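PDB 6CXT: butyryl-CoA dehydrogenase from Marinomonas mediterranea, which belongs to the acyl-CoA dehydrogenase family of flavoproteins and binds flavin-adenine dinucleotide. Local coordinates for residues Val251-Ile262 / Ile285-Arg296; Lys320-Val328 / Asp355-Ser366. All coordinates share one frame; numbering follows the deposited sequence.

Contact 1: Val251-Ile262 / Ile285-Arg296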
loop_
_atom_site.group_PDB
_atom_site.type_symbol
_atom_site.label_atom_id
_atom_site.label_comp_id
_atom_site.label_asym_id
_atom_site.label_seq_id
_atom_site.Cartn_x
_atom_site.Cartn_y
_atom_site.Cartn_z
ATOM N N VAL B 251 -9.934 18.379 -3.493
ATOM C CA VAL B 251 -8.802 18.577 -4.401
ATOM C C VAL B 251 -8.133 19.927 -4.052
ATOM O O VAL B 251 -6.904 20.005 -3.909
ATOM C CB VAL B 251 -9.250 18.583 -5.885
ATOM C CG1 VAL B 251 -8.113 19.049 -6.808
ATOM C CG2 VAL B 251 -9.735 17.180 -6.312
ATOM N N GLY B 252 -8.921 20.986 -3.875
ATOM C CA GLY B 252 -8.358 22.241 -3.363
ATOM C C GLY B 252 -7.702 22.079 -1.988
ATOM O O GLY B 252 -6.561 22.572 -1.756
ATOM N N ALA B 253 -8.380 21.393 -1.056
ATOM C CA ALA B 253 -7.800 21.211 0.263
ATOM C C ALA B 253 -6.423 20.477 0.160
ATOM O O ALA B 253 -5.488 20.797 0.908
ATOM C CB ALA B 253 -8.746 20.463 1.202
ATOM N N MET B 254 -6.311 19.531 -0.752
ATOM C CA MET B 254 -5.052 18.769 -0.928
ATOM C C MET B 254 -3.951 19.671 -1.516
ATOM O O MET B 254 -2.810 19.493 -1.158
ATOM C CB MET B 254 -5.269 17.526 -1.826
ATOM C CG MET B 254 -5.944 16.419 -0.980
ATOM S SD MET B 254 -6.018 14.943 -2.005
ATOM C CE MET B 254 -7.391 15.301 -3.122
ATOM N N GLN B 255 -4.296 20.589 -2.408
ATOM C CA GLN B 255 -3.279 21.565 -2.944
ATOM C C GLN B 255 -2.718 22.360 -1.778
ATOM O O GLN B 255 -1.492 22.526 -1.649
ATOM C CB GLN B 255 -3.881 22.514 -4.007
ATOM C CG GLN B 255 -2.804 23.432 -4.636
ATOM C CD GLN B 255 -1.711 22.621 -5.353
ATOM O OE1 GLN B 255 -2.002 21.903 -6.310
ATOM N NE2 GLN B 255 -0.456 22.730 -4.900
ATOM N N ARG B 256 -3.596 22.750 -0.853
ATOM C CA ARG B 256 -3.174 23.443 0.361
ATOM C C ARG B 256 -2.262 22.603 1.262
ATOM O O ARG B 256 -1.203 23.085 1.682
ATOM C CB ARG B 256 -4.364 24.014 1.171
ATOM C CG ARG B 256 -3.878 24.719 2.462
ATOM C CD ARG B 256 -5.032 25.335 3.313
ATOM N NE ARG B 256 -6.000 24.305 3.718
ATOM C CZ ARG B 256 -7.265 24.215 3.285
ATOM N NH1 ARG B 256 -7.796 25.118 2.428
ATOM N NH2 ARG B 256 -8.037 23.237 3.766
ATOM N N ASP B 257 -2.662 21.370 1.575
ATOM C CA ASP B 257 -1.793 20.428 2.268
ATOM C C ASP B 257 -0.398 20.345 1.619
ATOM O O ASP B 257 0.627 20.401 2.309
ATOM C CB ASP B 257 -2.374 18.986 2.231
ATOM C CG ASP B 257 -3.552 18.771 3.219
ATOM O OD1 ASP B 257 -3.804 19.656 4.103
ATOM O OD2 ASP B 257 -4.192 17.664 3.127
ATOM N N LEU B 258 -0.380 20.172 0.317
ATOM C CA LEU B 258 0.883 20.005 -0.420
ATOM C C LEU B 258 1.761 21.267 -0.310
ATOM O O LEU B 258 2.943 21.168 -0.005
ATOM C CB LEU B 258 0.597 19.676 -1.869
ATOM C CG LEU B 258 1.811 19.547 -2.803
ATOM C CD1 LEU B 258 2.746 18.435 -2.291
ATOM C CD2 LEU B 258 1.336 19.203 -4.226
ATOM N N ASN B 259 1.163 22.416 -0.570
ATOM C CA ASN B 259 1.850 23.729 -0.416
ATOM C C ASN B 259 2.416 23.910 0.954
ATOM O O ASN B 259 3.590 24.321 1.101
ATOM C CB ASN B 259 0.894 24.883 -0.728
ATOM C CG ASN B 259 0.564 24.976 -2.175
ATOM O OD1 ASN B 259 1.169 24.325 -3.011
ATOM N ND2 ASN B 259 -0.465 25.732 -2.484
ATOM N N GLN B 260 1.622 23.601 1.982
ATOM C CA GLN B 260 2.116 23.637 3.368
ATOM C C GLN B 260 3.286 22.662 3.620
ATOM O O GLN B 260 4.277 23.032 4.251
ATOM C CB GLN B 260 1.003 23.372 4.417
ATOM C CG GLN B 260 0.013 24.527 4.474
ATOM C CD GLN B 260 -1.251 24.197 5.254
ATOM O OE1 GLN B 260 -1.522 23.040 5.603
ATOM N NE2 GLN B 260 -2.062 25.210 5.468
ATOM N N CYS B 261 3.188 21.415 3.162
ATOM C CA CYS B 261 4.308 20.476 3.343
ATOM C C CYS B 261 5.609 20.950 2.613
ATOM O O CYS B 261 6.676 20.705 3.138
ATOM C CB CYS B 261 3.940 19.065 2.807
ATOM S SG CYS B 261 2.760 18.362 4.003
ATOM N N ILE B 262 5.481 21.540 1.439
ATOM C CA ILE B 262 6.678 21.942 0.652
ATOM C C ILE B 262 7.358 23.080 1.422
ATOM O O ILE B 262 8.559 23.019 1.717
ATOM C CB ILE B 262 6.299 22.352 -0.774
ATOM C CG1 ILE B 262 5.826 21.093 -1.581
ATOM C CG2 ILE B 262 7.483 23.035 -1.476
ATOM C CD1 ILE B 262 5.175 21.485 -2.899
ATOM N N ILE B 285 6.420 13.620 -0.056
ATOM C CA ILE B 285 5.787 14.799 -0.684
ATOM C C ILE B 285 5.595 14.620 -2.190
ATOM O O ILE B 285 4.544 15.058 -2.760
ATOM C CB ILE B 285 6.570 16.105 -0.328
ATOM C CG1 ILE B 285 6.481 16.291 1.187
ATOM C CG2 ILE B 285 5.959 17.347 -1.018
ATOM C CD1 ILE B 285 7.383 17.426 1.732
ATOM N N ALA B 286 6.572 13.998 -2.852
ATOM C CA ALA B 286 6.435 13.749 -4.275
ATOM C C ALA B 286 5.142 12.915 -4.544
ATOM O O ALA B 286 4.373 13.211 -5.434
ATOM C CB ALA B 286 7.641 12.984 -4.804
ATOM N N ASP B 287 4.918 11.915 -3.713
ATOM C CA ASP B 287 3.721 11.073 -3.886
ATOM C C ASP B 287 2.446 11.830 -3.563
ATOM O O ASP B 287 1.419 11.554 -4.182
ATOM C CB ASP B 287 3.801 9.810 -3.027
ATOM C CG ASP B 287 4.789 8.778 -3.546
ATOM O OD1 ASP B 287 5.157 8.775 -4.754
ATOM O OD2 ASP B 287 5.264 7.955 -2.693
ATOM N N MET B 288 2.470 12.782 -2.625
ATOM C CA MET B 288 1.292 13.656 -2.439
ATOM C C MET B 288 1.042 14.429 -3.734
ATOM O O MET B 288 -0.112 14.600 -4.168
ATOM C CB MET B 288 1.537 14.654 -1.284
ATOM C CG MET B 288 1.681 14.017 0.086
ATOM S SD MET B 288 2.216 15.233 1.348
ATOM C CE MET B 288 0.733 16.239 1.418
ATOM N N GLY B 289 2.114 14.906 -4.376
ATOM C CA GLY B 289 1.932 15.678 -5.637
ATOM C C GLY B 289 1.367 14.779 -6.750
ATOM O O GLY B 289 0.477 15.180 -7.521
ATOM N N VAL B 290 1.879 13.563 -6.816
ATOM C CA VAL B 290 1.400 12.598 -7.826
ATOM C C VAL B 290 -0.115 12.296 -7.624
ATOM O O VAL B 290 -0.930 12.397 -8.573
ATOM C CB VAL B 290 2.213 11.298 -7.785
ATOM C CG1 VAL B 290 1.600 10.239 -8.753
ATOM C CG2 VAL B 290 3.702 11.590 -8.136
ATOM N N ARG B 291 -0.451 11.913 -6.406
ATOM C CA ARG B 291 -1.838 11.548 -6.120
ATOM C C ARG B 291 -2.787 12.746 -6.331
ATOM O O ARG B 291 -3.909 12.555 -6.794
ATOM C CB ARG B 291 -1.952 10.994 -4.692
ATOM C CG ARG B 291 -1.297 9.594 -4.575
ATOM C CD ARG B 291 -1.624 9.005 -3.168
ATOM N NE ARG B 291 -1.365 10.001 -2.078
ATOM C CZ ARG B 291 -0.305 10.001 -1.248
ATOM N NH1 ARG B 291 0.644 9.084 -1.374
ATOM N NH2 ARG B 291 -0.203 10.962 -0.308
ATOM N N LEU B 292 -2.300 13.966 -6.065
ATOM C CA LEU B 292 -3.098 15.138 -6.294
ATOM C C LEU B 292 -3.295 15.440 -7.789
ATOM O O LEU B 292 -4.422 15.730 -8.236
ATOM C CB LEU B 292 -2.469 16.340 -5.574
ATOM C CG LEU B 292 -3.166 17.695 -5.820
ATOM C CD1 LEU B 292 -4.666 17.607 -5.426
ATOM C CD2 LEU B 292 -2.485 18.746 -4.940
ATOM N N GLU B 293 -2.218 15.383 -8.582
ATOM C CA GLU B 293 -2.396 15.591 -10.043
ATOM C C GLU B 293 -3.396 14.590 -10.604
ATOM O O GLU B 293 -4.296 14.950 -11.373
ATOM C CB GLU B 293 -1.068 15.523 -10.838
ATOM C CG GLU B 293 -1.295 15.939 -12.299
ATOM C CD GLU B 293 -0.156 15.529 -13.240
ATOM O OE1 GLU B 293 -0.252 14.442 -13.852
ATOM O OE2 GLU B 293 0.851 16.277 -13.340
ATOM N N SER B 294 -3.224 13.335 -10.202
ATOM C CA SER B 294 -4.109 12.280 -10.590
ATOM C C SER B 294 -5.579 12.583 -10.204
ATOM O O SER B 294 -6.460 12.520 -11.079
ATOM C CB SER B 294 -3.667 11.009 -9.880
ATOM O OG SER B 294 -4.629 9.966 -10.091
ATOM N N ALA B 295 -5.827 12.899 -8.927
ATOM C CA ALA B 295 -7.222 13.112 -8.439
ATOM C C ALA B 295 -7.866 14.306 -9.170
ATOM O O ALA B 295 -9.058 14.240 -9.568
ATOM C CB ALA B 295 -7.220 13.331 -6.932
ATOM N N ARG B 296 -7.078 15.376 -9.381
ATOM C CA ARG B 296 -7.547 16.591 -10.073
ATOM C C ARG B 296 -7.929 16.277 -11.522
ATOM O O ARG B 296 -8.963 16.737 -12.005
ATOM C CB ARG B 296 -6.486 17.704 -10.017
ATOM C CG ARG B 296 -6.922 18.958 -10.737
ATOM C CD ARG B 296 -5.895 20.061 -10.671
ATOM N NE ARG B 296 -5.713 20.574 -9.316
ATOM C CZ ARG B 296 -4.566 20.555 -8.658
ATOM N NH1 ARG B 296 -3.468 20.020 -9.208
ATOM N NH2 ARG B 296 -4.486 21.112 -7.466
HETATM O O HOH W 1 -0.908 20.163 -7.965
#
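Leu-292 sits as a knob in a hole formed by Val-251, Met-254, Gln-255 and Leu-258. Its two methyl branches part company. Leu-292 CD1 lies 3.6 Å from Val-251 O and also meets Met-254 CB. Leu-292 CD2 turns to the other side and comes 3.5 Å from Gln-255 OE1. Leu-258 returns the arrangement, with its side chain set among Ile-285, Met-288, Gly-289 and Leu-292. Its CG is anti to the backbone N (chi1 177°). From there Leu-258 CD1 reaches Ile-285 CG2 at 3.6 Å, while Leu-258 CD2 rests 3.8 Å from Gly-289 CA. Such knobs-into-holes packing joins two antiparallel helices of the C-terminal acyl-CoA dehydrogenase domain, an all-helical bundle. The axes of the two segments approach to 10.1 Å. Val-251 closes one end, with CG1 3.8 Å from Arg-296 NE. The guanidinium of Arg-296 lies nearly coplanar with the Gln-255 amide, 14° apart. Arg-296 NH2 donates to Gln-255 OE1 at 2.9 Å, in the carbonyl plane and on a lone pair. Water 1 links the same OE1 to Arg-296 NH1, and NE forms a salt bridge with Glu-72 of helix 64-77. At the opposite end, Ile-285 CD1 lies 3.6 Å from Cys-261 O.

Contact 2: Lys320-Val328 / Asp355-Ser366. With FK4 (S-[2-({N-[(2R)-2-hydroxy-4-{[(R)-hydroxy(oxo)-lambda~5~-phosphanyl]oxy}-3,3-dimethylbutanoyl]-beta-alanyl}amino)ethyl] 1H-pyrrole-2-carbothioate), chain C; EDO (1,2-ethanediol), chain E.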
loop_
_atom_site.group_PDB
_atom_site.type_symbol
_atom_site.label_atom_id
_atom_site.label_comp_id
_atom_site.label_asym_id
_atom_site.label_seq_id
_atom_site.Cartn_x
_atom_site.Cartn_y
_atom_site.Cartn_z
ATOM N N LYS B 320 -14.616 10.295 -7.247
ATOM C CA LYS B 320 -15.011 10.396 -5.816
ATOM C C LYS B 320 -14.029 9.525 -4.990
ATOM O O LYS B 320 -13.509 9.936 -3.924
ATOM C CB LYS B 320 -16.454 9.831 -5.627
ATOM C CG LYS B 320 -17.087 10.140 -4.271
ATOM C CD LYS B 320 -16.574 9.303 -3.102
ATOM C CE LYS B 320 -17.552 9.351 -1.939
ATOM N NZ LYS B 320 -17.132 8.607 -0.694
ATOM N N LEU B 321 -13.844 8.289 -5.452
ATOM C CA LEU B 321 -12.959 7.336 -4.750
ATOM C C LEU B 321 -11.515 7.892 -4.702
ATOM O O LEU B 321 -10.917 7.932 -3.638
ATOM C CB LEU B 321 -12.984 5.988 -5.489
ATOM C CG LEU B 321 -12.096 4.867 -4.946
ATOM C CD1 LEU B 321 -12.541 4.538 -3.527
ATOM C CD2 LEU B 321 -12.179 3.639 -5.908
ATOM N N ALA B 322 -10.982 8.283 -5.841
ATOM C CA ALA B 322 -9.573 8.693 -5.900
ATOM C C ALA B 322 -9.376 9.952 -5.043
ATOM O O ALA B 322 -8.362 10.045 -4.327
ATOM C CB ALA B 322 -9.154 8.957 -7.336
ATOM N N ILE B 323 -10.303 10.927 -5.133
ATOM C CA ILE B 323 -10.151 12.181 -4.379
ATOM C C ILE B 323 -10.195 11.896 -2.874
ATOM O O ILE B 323 -9.332 12.392 -2.099
ATOM C CB ILE B 323 -11.257 13.222 -4.758
ATOM C CG1 ILE B 323 -10.999 13.725 -6.189
ATOM C CG2 ILE B 323 -11.266 14.418 -3.766
ATOM C CD1 ILE B 323 -12.196 14.468 -6.788
ATOM N N SER B 324 -11.203 11.121 -2.449
ATOM C CA SER B 324 -11.429 10.955 -1.033
ATOM C C SER B 324 -10.258 10.094 -0.454
ATOM O O SER B 324 -9.732 10.404 0.631
ATOM C CB SER B 324 -12.801 10.285 -0.769
ATOM O OG SER B 324 -12.854 9.006 -1.423
ATOM N N GLU B 325 -9.838 9.072 -1.204
ATOM C CA GLU B 325 -8.684 8.253 -0.742
ATOM C C GLU B 325 -7.370 9.064 -0.712
ATOM O O GLU B 325 -6.574 8.943 0.253
ATOM C CB GLU B 325 -8.532 6.918 -1.515
ATOM C CG GLU B 325 -9.771 6.003 -1.303
ATOM C CD GLU B 325 -9.906 5.437 0.107
ATOM O OE1 GLU B 325 -8.961 5.546 0.952
ATOM O OE2 GLU B 325 -10.984 4.821 0.435
ATOM N N ALA B 326 -7.165 9.876 -1.743
ATOM C CA ALA B 326 -5.961 10.731 -1.754
ATOM C C ALA B 326 -5.994 11.716 -0.576
ATOM O O ALA B 326 -4.969 12.008 0.020
ATOM C CB ALA B 326 -5.809 11.454 -3.098
ATOM N N PHE B 327 -7.195 12.184 -0.210
ATOM C CA PHE B 327 -7.356 13.172 0.817
ATOM C C PHE B 327 -7.021 12.557 2.176
ATOM O O PHE B 327 -6.356 13.186 2.993
ATOM C CB PHE B 327 -8.768 13.832 0.741
ATOM C CG PHE B 327 -8.994 14.988 1.682
ATOM C CD1 PHE B 327 -7.946 15.844 2.094
ATOM C CD2 PHE B 327 -10.314 15.298 2.081
ATOM C CE1 PHE B 327 -8.192 16.965 2.926
ATOM C CE2 PHE B 327 -10.548 16.386 2.918
ATOM C CZ PHE B 327 -9.490 17.218 3.345
ATOM N N VAL B 328 -7.406 11.309 2.404
ATOM C CA VAL B 328 -7.013 10.625 3.652
ATOM C C VAL B 328 -5.459 10.496 3.698
ATOM O O VAL B 328 -4.825 10.785 4.724
ATOM C CB VAL B 328 -7.676 9.193 3.712
ATOM C CG1 VAL B 328 -7.041 8.319 4.809
ATOM C CG2 VAL B 328 -9.191 9.333 4.010
ATOM N N ASP B 355 -11.266 15.537 8.466
ATOM C CA ASP B 355 -12.254 15.812 7.425
ATOM C C ASP B 355 -12.225 14.771 6.366
ATOM O O ASP B 355 -13.291 14.359 5.874
ATOM C CB ASP B 355 -12.019 17.209 6.796
ATOM C CG ASP B 355 -12.225 18.328 7.816
ATOM O OD1 ASP B 355 -12.759 18.085 8.953
ATOM O OD2 ASP B 355 -11.862 19.483 7.505
ATOM N N ALA B 356 -11.013 14.310 6.006
ATOM C CA ALA B 356 -10.844 13.331 4.948
ATOM C C ALA B 356 -11.541 12.012 5.275
ATOM O O ALA B 356 -12.109 11.351 4.373
ATOM C CB ALA B 356 -9.354 13.067 4.640
ATOM N N LEU B 357 -11.502 11.630 6.550
ATOM C CA LEU B 357 -12.088 10.356 6.931
ATOM C C LEU B 357 -13.642 10.379 6.745
ATOM O O LEU B 357 -14.233 9.311 6.564
ATOM C CB LEU B 357 -11.715 9.968 8.355
ATOM C CG LEU B 357 -10.264 9.387 8.380
ATOM C CD1 LEU B 357 -9.675 9.397 9.797
ATOM C CD2 LEU B 357 -10.232 7.977 7.754
ATOM N N GLY B 358 -14.230 11.563 6.817
ATOM C CA GLY B 358 -15.657 11.758 6.431
ATOM C C GLY B 358 -15.847 11.476 4.932
ATOM O O GLY B 358 -16.794 10.769 4.544
ATOM N N SER B 359 -14.922 11.992 4.099
ATOM C CA SER B 359 -15.081 11.990 2.643
ATOM C C SER B 359 -15.084 10.558 2.034
ATOM O O SER B 359 -15.627 10.393 0.923
ATOM C CB SER B 359 -14.047 12.861 1.947
ATOM O OG SER B 359 -12.797 12.138 1.882
ATOM N N VAL B 360 -14.473 9.570 2.707
ATOM C CA VAL B 360 -14.544 8.140 2.262
ATOM C C VAL B 360 -15.835 7.407 2.752
ATOM O O VAL B 360 -16.009 6.212 2.462
ATOM C CB VAL B 360 -13.314 7.293 2.670
ATOM C CG1 VAL B 360 -12.052 7.958 2.065
ATOM C CG2 VAL B 360 -13.161 7.236 4.197
ATOM N N LEU B 361 -16.686 8.125 3.485
ATOM C CA LEU B 361 -17.973 7.560 3.959
ATOM C C LEU B 361 -19.171 8.202 3.264
ATOM O O LEU B 361 -19.983 7.463 2.671
ATOM C CB LEU B 361 -18.114 7.780 5.466
ATOM C CG LEU B 361 -16.985 7.132 6.277
ATOM C CD1 LEU B 361 -17.181 7.494 7.735
ATOM C CD2 LEU B 361 -16.870 5.588 6.080
ATOM N N PHE B 362 -19.282 9.531 3.299
ATOM C CA PHE B 362 -20.491 10.197 2.768
ATOM C C PHE B 362 -20.513 10.146 1.244
ATOM O O PHE B 362 -19.465 9.957 0.603
ATOM C CB PHE B 362 -20.708 11.620 3.332
ATOM C CG PHE B 362 -19.559 12.565 3.113
ATOM C CD1 PHE B 362 -19.203 13.023 1.818
ATOM C CD2 PHE B 362 -18.859 13.053 4.232
ATOM C CE1 PHE B 362 -18.150 13.925 1.643
ATOM C CE2 PHE B 362 -17.788 13.945 4.058
ATOM C CZ PHE B 362 -17.449 14.393 2.783
ATOM N N SER B 363 -21.699 10.301 0.654
ATOM C CA SER B 363 -21.905 10.144 -0.777
ATOM C C SER B 363 -21.636 8.704 -1.278
ATOM O O SER B 363 -21.408 8.495 -2.444
ATOM C CB SER B 363 -21.104 11.147 -1.620
ATOM O OG SER B 363 -21.070 12.412 -0.970
ATOM N N GLY B 364 -21.725 7.729 -0.395
ATOM C CA GLY B 364 -21.378 6.318 -0.702
ATOM C C GLY B 364 -19.944 6.004 -0.268
ATOM O O GLY B 364 -19.017 6.710 -0.698
ATOM N N THR B 365 -19.754 4.983 0.531
ATOM C CA THR B 365 -18.396 4.650 0.980
ATOM C C THR B 365 -17.497 4.251 -0.198
ATOM O O THR B 365 -17.977 3.942 -1.336
ATOM C CB THR B 365 -18.350 3.499 1.973
ATOM O OG1 THR B 365 -18.660 2.263 1.281
ATOM C CG2 THR B 365 -19.321 3.731 3.181
ATOM N N SER B 366 -16.175 4.193 0.071
ATOM C CA SER B 366 -15.258 3.726 -0.978
ATOM C C SER B 366 -15.693 2.346 -1.507
ATOM O O SER B 366 -15.510 2.045 -2.675
ATOM C CB SER B 366 -13.827 3.660 -0.328
ATOM O OG SER B 366 -13.516 5.050 -0.009
HETATM O O01 FK4 C . -27.011 3.767 -9.133
HETATM P P02 FK4 C . -28.085 3.026 -8.270
HETATM O O03 FK4 C . -27.693 2.693 -6.787
HETATM C C04 FK4 C . -26.374 2.326 -6.501
HETATM C C05 FK4 C . -26.202 1.464 -5.287
HETATM C C06 FK4 C . -24.683 1.206 -5.106
HETATM C C07 FK4 C . -26.976 0.141 -5.532
HETATM C C08 FK4 C . -26.819 2.119 -4.023
HETATM O O09 FK4 C . -26.969 1.215 -2.956
HETATM C C10 FK4 C . -26.070 3.388 -3.566
HETATM N N11 FK4 C . -25.529 3.286 -2.219
HETATM C C12 FK4 C . -24.797 4.391 -1.709
HETATM C C13 FK4 C . -25.702 5.376 -0.937
HETATM C C14 FK4 C . -25.178 6.749 -0.929
HETATM N N15 FK4 C . -25.634 7.442 0.197
HETATM C C16 FK4 C . -25.299 8.858 0.351
HETATM C C17 FK4 C . -26.369 9.610 1.166
HETATM S S18 FK4 C . -26.265 11.366 0.967
HETATM C C19 FK4 C . -24.631 11.739 1.607
HETATM C C20 FK4 C . -24.590 13.215 1.659
HETATM C C21 FK4 C . -23.674 14.019 2.298
HETATM C C22 FK4 C . -24.068 15.342 2.007
HETATM C C23 FK4 C . -25.231 15.303 1.200
HETATM N N24 FK4 C . -25.560 14.016 0.968
HETATM O O25 FK4 C . -24.051 10.891 2.321
HETATM O O26 FK4 C . -24.474 7.239 -1.809
HETATM O O27 FK4 C . -25.859 4.425 -4.282
HETATM O O28 FK4 C . -29.308 3.883 -8.236
HETATM C C1 EDO E . -14.509 22.396 10.307
HETATM O O1 EDO E . -15.745 22.652 9.624
HETATM C C2 EDO E . -13.242 22.495 9.420
HETATM O O2 EDO E . -13.426 21.510 8.377
HETATM O O HOH W 2 -14.811 7.173 -1.235
#
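The turn that follows helix 351-359 carries part of the flavin-adenine dinucleotide and FK4 pockets, and Lys-320 of helix 313-338 holds it from behind. The lysine amine donates to three backbone carbonyls. Lys-320 NZ lies 2.8 Å from Ser-359 O, 3.0 Å from Phe-362 O and 2.7 Å from Gly-364 O. The Phe-362 carbonyl points almost straight at it, with a C=O...N angle of 162°. Water 2 accepts a further bond from NZ and donates to Ser-324 OG and Ser-366 OG. The buried amine has three carbonyl oxygens and a water oxygen as acceptors, which would probably favour its protonated form.

These bonds tie the three carbonyls together, consistent with a well-defined turn in the C-terminal helical domain of the acyl-CoA dehydrogenase fold. On the pocket side, Ser-363 N donates to FK4 O25 at 2.9 Å in an almost straight bond (177°). Thr-365 is the N-cap of the next helix and its OG1 also bonds to the flavin-adenine dinucleotide.

Right after it, Ser-366 OG donates to Glu-325 OE2 at 2.6 Å, on the anti side but tilted out of the carboxylate plane. The other oxygen, OE1, forms a salt bridge with Arg-336 of the third subunit.

Farther along, the two helices run antiparallel and pack closely. Ala-356 CB stands over one face of the Phe-327 ring, 3.7 Å from its centroid, in a CH-pi contact. The ring is carried there with CG anti to the backbone N (chi1 -174°). Ser-359 OG lies at the edge of the same ring and donates its proton to Ala-356 O. Across Ala-356 CB from the ring, Val-328 CG2 meets Val-360 CG1 at 3.7 Å, and the two valine side chains cross at about a right angle.

Overall arrangement
Both contacts are buried in the C-terminal helical domain, with centres about 15 Å apart. They hold different helices, but they touch: Met-254 and Val-251 of contact 1 pack on helix 313-338 of contact 2, where they meet Ile-323, Ala-326 and Phe-327. Contact 2 is centred about 11 Å from the centre of the chain, contact 1 about 20 Å. Contact 1 is mainly apolar, with its direct polar link at one end. Contact 2 joins a helix to a helix end and the turn after it, and lysine, serine and glutamate do much of the work. Residues of that turn line both ligand pockets. Each contact also borders another subunit, contact 1 the second and contact 2 chiefly the third.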